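Side-chain contacts in class II aldolase/adducin domain protein (PDB 3OCR), which is of unproven function but belongs to the class II aldolase/adducin family and may bind actin filaments: residues 44-48 with 49-53; 201-204 with 205-208. One frame throughout, in Å; residues are numbered along the deposited sequence.

Both contacts are local, and they meet inside one family domain, their centres about 14 Å apart. Interaction 1 is the C-terminal end of helix 29-47 and the turn leaving it, partly buried, with one exposed arginine. Interaction 2 covers about two turns near the start of helix 199-219, nearer the centre of the chain and with half its residues buried. Trp-50 joins them: its CZ2 lies 3.6 Å from His-207 CD2, and its CE3 also packs on Leu-206. Interaction 1 pairs a helix-terminating backbone motif with a methylene-on-indole contact and a water bridge; interaction 2 combines regular helical bonds with a histidine-glutamine side-chain pair.

Interaction 1 of 2, residues 44-48 with 49-53; sequences LAALK and RWTDH
Lys-48 lays its CB over one face of the Trp-50 indole, 3.6 Å from the centroid of the five-membered ring and 20° off the ring normal, a CH-pi contact. The CB sits toward the rim of the ring system. Lys-48 CG continues beside the six-membered part, 3.8 Å from Trp-50 CZ2. The two side chains start out side by side in the same direction; the bend at chi2 (-57°) then turns Lys-48 CD away from the indole and sends the ammonium group to a salt bridge with Glu-263 on helix 251-265. On the same six-membered ring, but across it from CZ2, Trp-50 CE3 meets Ala-45 CB at 3.8 Å.

The backbone sets this overlap. Helix 29-47 ends here in a Schellman motif: Arg-49 takes a positive phi (60°), and two N-H groups turn back into the last turn. Trp-50 N donates a short, nearly straight bond to Ala-45 O (2.6 Å), while Arg-49 N reaches Ala-46 O from above the carbonyl plane. Thr-51 then tucks its CG2 against the CA of Ala-46, at 3.8 Å, and a water donates a 2.6 Å bond to Ala-46 O and bridges to Thr-51 OG1 over a longer distance.

Farther out, the indole packs on Thr-130 and on Glu-210 of helix 199-219. Asp-52, just beyond the turn, bonds His-129 of its own chain and His-149 of a neighbouring subunit, which ties the loop to the tetramer interface. Chemically, the contact closes the helix by giving Ala-45 O and Ala-46 O replacement donors, for the latter including a water; the lysine gives CB and CG to the indole and its charge to Glu-263, far along the chain.

Interaction 2 of 2, residues 201-204 with 205-208; sequences HAIQ and QLHA
His-201 and Gln-205, one helical turn apart, bring imidazole and carboxamide together: His-201 NE2 stands 3.6 Å from Gln-205 NE2 and equally near Gln-205 CD. The two planes are only 17° apart, yet the side chains slant across one another. With its CG anti to the backbone N (chi1 177°), His-201 carries its ring toward the glutamine, whose CG takes the position beside its own N (chi1 -60°) and passes 3.2 Å from His-201 O.

His-201 O accepts Gln-205 N at 3.1 Å in a nearly straight bond. The same helical spacing gives His-207 N to Ile-203 O at 2.9 Å and Ala-208 N to Gln-204 O. On another side of the helix, Ile-203 CD1 and Leu-206 CD2 make a loose apolar contact at 4.5 Å.

A second shell fixes the polar ends. His-201 ND1 accepts a hydrogen bond from Val-197 N, just before the helix; Gln-205 is bonded through OE1 to Arg-156 and through NE2 to Ser-183. Ile-203 and Leu-206 both rest on Leu-126 of strand 124-128, seating the helix on the sheet, while His-207 ND1 bonds His-256 of helix 251-265 and its ring meets His-53 of a neighbouring subunit edge-to-face. The imidazole and amide therefore pack against each other while their bonds go elsewhere: the buried carboxamide has partners at both its oxygen and its nitrogen, which should fix its flip, and the Val-197 bond probably restrains the rotation of the imidazole beside it.

Interaction 1 of 2, residues 44-48 with 49-53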
ATOM      1  N   LEU A  44       5.116  -8.593 -16.353  1.00 25.83           N
ATOM      2  CA  LEU A  44       4.481  -9.137 -15.143  1.00 26.64           C
ATOM      3  C   LEU A  44       5.099  -8.533 -13.879  1.00 25.64           C
ATOM      4  O   LEU A  44       4.386  -8.210 -12.911  1.00 24.66           O
ATOM      5  CB  LEU A  44       4.621 -10.670 -15.087  1.00 27.24           C
ATOM      6  CG  LEU A  44       3.688 -11.437 -16.014  1.00 29.24           C
ATOM      7  CD1 LEU A  44       4.166 -12.883 -16.197  1.00 30.24           C
ATOM      8  CD2 LEU A  44       2.262 -11.407 -15.458  1.00 31.85           C
ATOM      9  N   ALA A  45       6.416  -8.369 -13.919  1.00 25.38           N
ATOM     10  CA  ALA A  45       7.166  -7.810 -12.777  1.00 25.51           C
ATOM     11  C   ALA A  45       6.750  -6.351 -12.584  1.00 26.07           C
ATOM     12  O   ALA A  45       6.660  -5.864 -11.455  1.00 26.30           O
ATOM     13  CB  ALA A  45       8.677  -7.910 -13.018  1.00 25.28           C
ATOM     14  N   ALA A  46       6.473  -5.676 -13.703  1.00 26.38           N
ATOM     15  CA  ALA A  46       5.997  -4.308 -13.679  1.00 27.49           C
ATOM     16  C   ALA A  46       4.592  -4.272 -13.108  1.00 28.85           C
ATOM     17  O   ALA A  46       4.320  -3.487 -12.206  1.00 29.19           O
ATOM     18  CB  ALA A  46       6.057  -3.678 -15.092  1.00 27.22           C
ATOM     19  N   LEU A  47       3.715  -5.141 -13.612  1.00 30.52           N
ATOM     20  CA  LEU A  47       2.348  -5.265 -13.082  1.00 32.72           C
ATOM     21  C   LEU A  47       2.344  -5.565 -11.580  1.00 32.77           C
ATOM     22  O   LEU A  47       1.595  -4.952 -10.836  1.00 33.02           O
ATOM     23  CB  LEU A  47       1.584  -6.349 -13.836  1.00 33.04           C
ATOM     24  CG  LEU A  47       0.111  -6.586 -13.544  1.00 36.83           C
ATOM     25  CD1 LEU A  47      -0.738  -5.413 -14.064  1.00 40.37           C
ATOM     26  CD2 LEU A  47      -0.340  -7.899 -14.180  1.00 38.69           C
ATOM     27  N   LYS A  48       3.179  -6.504 -11.148  1.00 32.98           N
ATOM     28  CA  LYS A  48       3.266  -6.888  -9.738  1.00 33.97           C
ATOM     29  C   LYS A  48       4.155  -5.961  -8.922  1.00 34.67           C
ATOM     30  O   LYS A  48       4.375  -6.209  -7.736  1.00 34.69           O
ATOM     31  CB  LYS A  48       3.800  -8.321  -9.592  1.00 34.06           C
ATOM     32  CG  LYS A  48       2.997  -9.399 -10.306  1.00 36.07           C
ATOM     33  CD  LYS A  48       1.563  -9.402  -9.863  1.00 40.12           C
ATOM     34  CE  LYS A  48       0.813 -10.588 -10.428  1.00 41.95           C
ATOM     35  NZ  LYS A  48      -0.571 -10.628  -9.897  1.00 43.15           N
ATOM     36  N   ARG A  49       4.679  -4.915  -9.564  1.00 35.66           N
ATOM     37  CA  ARG A  49       5.515  -3.909  -8.903  1.00 36.92           C
ATOM     38  C   ARG A  49       6.799  -4.494  -8.287  1.00 36.51           C
ATOM     39  O   ARG A  49       7.161  -4.152  -7.158  1.00 36.73           O
ATOM     40  CB  ARG A  49       4.701  -3.122  -7.845  1.00 38.25           C
ATOM     41  CG  ARG A  49       3.540  -2.318  -8.412  1.00 42.56           C
ATOM     42  CD  ARG A  49       2.751  -1.623  -7.304  1.00 51.91           C
ATOM     43  NE  ARG A  49       1.916  -0.534  -7.826  1.00 58.94           N
ATOM     44  CZ  ARG A  49       0.623  -0.646  -8.144  1.00 62.49           C
ATOM     45  NH1 ARG A  49      -0.016  -1.806  -7.993  1.00 63.99           N
ATOM     46  NH2 ARG A  49      -0.038   0.410  -8.608  1.00 63.44           N
ATOM     47  N   TRP A  50       7.485  -5.374  -9.018  1.00 35.53           N
ATOM     48  CA  TRP A  50       8.759  -5.917  -8.541  1.00 35.24           C
ATOM     49  C   TRP A  50       9.945  -5.131  -9.106  1.00 35.06           C
ATOM     50  O   TRP A  50      11.024  -5.680  -9.264  1.00 35.51           O
ATOM     51  CB  TRP A  50       8.921  -7.404  -8.906  1.00 34.90           C
ATOM     52  CG  TRP A  50       7.838  -8.334  -8.407  1.00 34.91           C
ATOM     53  CD1 TRP A  50       7.071  -8.179  -7.292  1.00 35.55           C
ATOM     54  CD2 TRP A  50       7.434  -9.570  -9.005  1.00 35.41           C
ATOM     55  NE1 TRP A  50       6.204  -9.240  -7.157  1.00 36.53           N
ATOM     56  CE2 TRP A  50       6.403 -10.109  -8.195  1.00 36.37           C
ATOM     57  CE3 TRP A  50       7.838 -10.276 -10.146  1.00 35.11           C
ATOM     58  CZ2 TRP A  50       5.759 -11.321  -8.497  1.00 36.27           C
ATOM     59  CZ3 TRP A  50       7.200 -11.479 -10.452  1.00 36.37           C
ATOM     60  CH2 TRP A  50       6.171 -11.991  -9.625  1.00 36.19           C
ATOM     61  N   THR A  51       9.734  -3.861  -9.430  1.00 35.60           N
ATOM     62  CA  THR A  51      10.703  -3.109 -10.234  1.00 35.77           C
ATOM     63  C   THR A  51      11.435  -2.073  -9.402  1.00 35.39           C
ATOM     64  O   THR A  51      10.947  -1.649  -8.368  1.00 35.49           O
ATOM     65  CB  THR A  51      10.035  -2.331 -11.377  1.00 35.77           C
ATOM     66  OG1 THR A  51       9.047  -1.450 -10.828  1.00 38.12           O
ATOM     67  CG2 THR A  51       9.410  -3.254 -12.385  1.00 35.64           C
ATOM     68  N   ASP A  52      12.590  -1.652  -9.910  1.00 34.93           N
ATOM     69  CA  ASP A  52      13.374  -0.593  -9.317  1.00 35.33           C
ATOM     70  C   ASP A  52      13.787   0.311 -10.494  1.00 35.34           C
ATOM     71  O   ASP A  52      14.951   0.368 -10.908  1.00 34.78           O
ATOM     72  CB  ASP A  52      14.549  -1.217  -8.522  1.00 35.19           C
ATOM     73  CG  ASP A  52      15.562  -0.201  -8.046  1.00 35.29           C
ATOM     74  OD1 ASP A  52      15.185   0.962  -7.810  1.00 34.51           O
ATOM     75  OD2 ASP A  52      16.744  -0.581  -7.891  1.00 35.33           O
ATOM     76  N   HIS A  53      12.778   0.993 -11.049  1.00 36.00           N
ATOM     77  CA  HIS A  53      12.957   1.912 -12.175  1.00 36.09           C
ATOM     78  C   HIS A  53      13.675   1.179 -13.308  1.00 35.96           C
ATOM     79  O   HIS A  53      13.205   0.145 -13.764  1.00 36.10           O
ATOM     80  CB  HIS A  53      13.703   3.185 -11.736  1.00 36.28           C
ATOM     81  CG  HIS A  53      13.595   4.322 -12.712  1.00 37.68           C
ATOM     82  ND1 HIS A  53      12.391   4.734 -13.254  1.00 37.41           N
ATOM     83  CD2 HIS A  53      14.541   5.141 -13.235  1.00 38.01           C
ATOM     84  CE1 HIS A  53      12.607   5.743 -14.078  1.00 37.77           C
ATOM     85  NE2 HIS A  53      13.900   6.016 -14.080  1.00 37.42           N
TER
HETATM   86  O   HOH W   1       5.941  -1.603 -11.512  1.00 56.04           O

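Interaction 2 of 2, residues 201-204 with 205-208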
ATOM      1  N   HIS A 201       9.515 -21.341 -14.780  1.00 23.39           N
ATOM      2  CA  HIS A 201       9.975 -21.890 -13.498  1.00 23.83           C
ATOM      3  C   HIS A 201      10.606 -20.803 -12.592  1.00 23.64           C
ATOM      4  O   HIS A 201      10.314 -20.736 -11.383  1.00 24.34           O
ATOM      5  CB  HIS A 201      10.940 -23.058 -13.767  1.00 23.92           C
ATOM      6  CG  HIS A 201      11.526 -23.655 -12.521  1.00 24.04           C
ATOM      7  ND1 HIS A 201      12.800 -24.180 -12.479  1.00 24.64           N
ATOM      8  CD2 HIS A 201      11.018 -23.795 -11.272  1.00 24.62           C
ATOM      9  CE1 HIS A 201      13.052 -24.621 -11.253  1.00 25.28           C
ATOM     10  NE2 HIS A 201      11.987 -24.390 -10.500  1.00 24.73           N
ATOM     11  N   ALA A 202      11.481 -19.972 -13.175  1.00 22.91           N
ATOM     12  CA  ALA A 202      12.130 -18.877 -12.465  1.00 22.43           C
ATOM     13  C   ALA A 202      11.111 -17.882 -11.918  1.00 22.01           C
ATOM     14  O   ALA A 202      11.210 -17.431 -10.782  1.00 21.21           O
ATOM     15  CB  ALA A 202      13.182 -18.165 -13.377  1.00 22.43           C
ATOM     16  N   ILE A 203      10.122 -17.553 -12.739  1.00 21.12           N
ATOM     17  CA  ILE A 203       9.110 -16.612 -12.336  1.00 21.76           C
ATOM     18  C   ILE A 203       8.211 -17.171 -11.232  1.00 22.02           C
ATOM     19  O   ILE A 203       7.772 -16.405 -10.357  1.00 21.95           O
ATOM     20  CB  ILE A 203       8.241 -16.184 -13.572  1.00 21.65           C
ATOM     21  CG1 ILE A 203       8.974 -15.108 -14.382  1.00 22.83           C
ATOM     22  CG2 ILE A 203       6.887 -15.697 -13.116  1.00 22.49           C
ATOM     23  CD1 ILE A 203       9.156 -13.716 -13.693  1.00 24.21           C
ATOM     24  N   GLN A 204       7.920 -18.484 -11.263  1.00 22.19           N
ATOM     25  CA  GLN A 204       7.075 -19.062 -10.229  1.00 22.52           C
ATOM     26  C   GLN A 204       7.804 -18.968  -8.899  1.00 21.94           C
ATOM     27  O   GLN A 204       7.216 -18.572  -7.909  1.00 21.55           O
ATOM     28  CB  GLN A 204       6.709 -20.537 -10.483  1.00 23.66           C
ATOM     29  CG  GLN A 204       5.730 -21.098  -9.395  1.00 25.28           C
ATOM     30  CD  GLN A 204       5.234 -22.515  -9.651  1.00 32.55           C
ATOM     31  OE1 GLN A 204       5.896 -23.317 -10.295  1.00 36.13           O
ATOM     32  NE2 GLN A 204       4.055 -22.829  -9.127  1.00 35.86           N
ATOM     33  N   GLN A 205       9.087 -19.321  -8.891  1.00 21.54           N
ATOM     34  CA  GLN A 205       9.886 -19.235  -7.666  1.00 21.39           C
ATOM     35  C   GLN A 205       9.988 -17.791  -7.159  1.00 21.08           C
ATOM     36  O   GLN A 205       9.929 -17.548  -5.951  1.00 21.05           O
ATOM     37  CB  GLN A 205      11.285 -19.792  -7.919  1.00 21.52           C
ATOM     38  CG  GLN A 205      11.326 -21.269  -8.354  1.00 23.49           C
ATOM     39  CD  GLN A 205      12.640 -21.899  -7.973  1.00 25.96           C
ATOM     40  OE1 GLN A 205      12.740 -22.563  -6.942  1.00 27.95           O
ATOM     41  NE2 GLN A 205      13.661 -21.689  -8.793  1.00 26.76           N
ATOM     42  N   LEU A 206      10.141 -16.828  -8.077  1.00 21.11           N
ATOM     43  CA  LEU A 206      10.286 -15.420  -7.677  1.00 20.69           C
ATOM     44  C   LEU A 206       8.987 -14.875  -7.055  1.00 20.92           C
ATOM     45  O   LEU A 206       9.013 -14.233  -5.996  1.00 21.34           O
ATOM     46  CB  LEU A 206      10.742 -14.540  -8.849  1.00 21.37           C
ATOM     47  CG  LEU A 206      10.840 -13.025  -8.578  1.00 22.23           C
ATOM     48  CD1 LEU A 206      11.962 -12.721  -7.600  1.00 22.98           C
ATOM     49  CD2 LEU A 206      11.012 -12.255  -9.915  1.00 24.25           C
ATOM     50  N   HIS A 207       7.876 -15.103  -7.743  1.00 21.12           N
ATOM     51  CA  HIS A 207       6.531 -14.799  -7.248  1.00 21.78           C
ATOM     52  C   HIS A 207       6.278 -15.327  -5.840  1.00 21.28           C
ATOM     53  O   HIS A 207       5.763 -14.594  -4.990  1.00 20.84           O
ATOM     54  CB  HIS A 207       5.482 -15.326  -8.231  1.00 22.27           C
ATOM     55  CG  HIS A 207       4.090 -14.813  -7.995  1.00 25.05           C
ATOM     56  ND1 HIS A 207       3.011 -15.245  -8.736  1.00 28.86           N
ATOM     57  CD2 HIS A 207       3.598 -13.893  -7.128  1.00 28.28           C
ATOM     58  CE1 HIS A 207       1.916 -14.624  -8.334  1.00 28.97           C
ATOM     59  NE2 HIS A 207       2.245 -13.796  -7.361  1.00 29.34           N
ATOM     60  N   ALA A 208       6.629 -16.587  -5.597  1.00 20.73           N
ATOM     61  CA  ALA A 208       6.441 -17.183  -4.282  1.00 20.51           C
ATOM     62  C   ALA A 208       7.353 -16.589  -3.240  1.00 20.16           C
ATOM     63  O   ALA A 208       6.933 -16.394  -2.097  1.00 21.42           O
ATOM     64  CB  ALA A 208       6.628 -18.701  -4.324  1.00 21.08           C
TER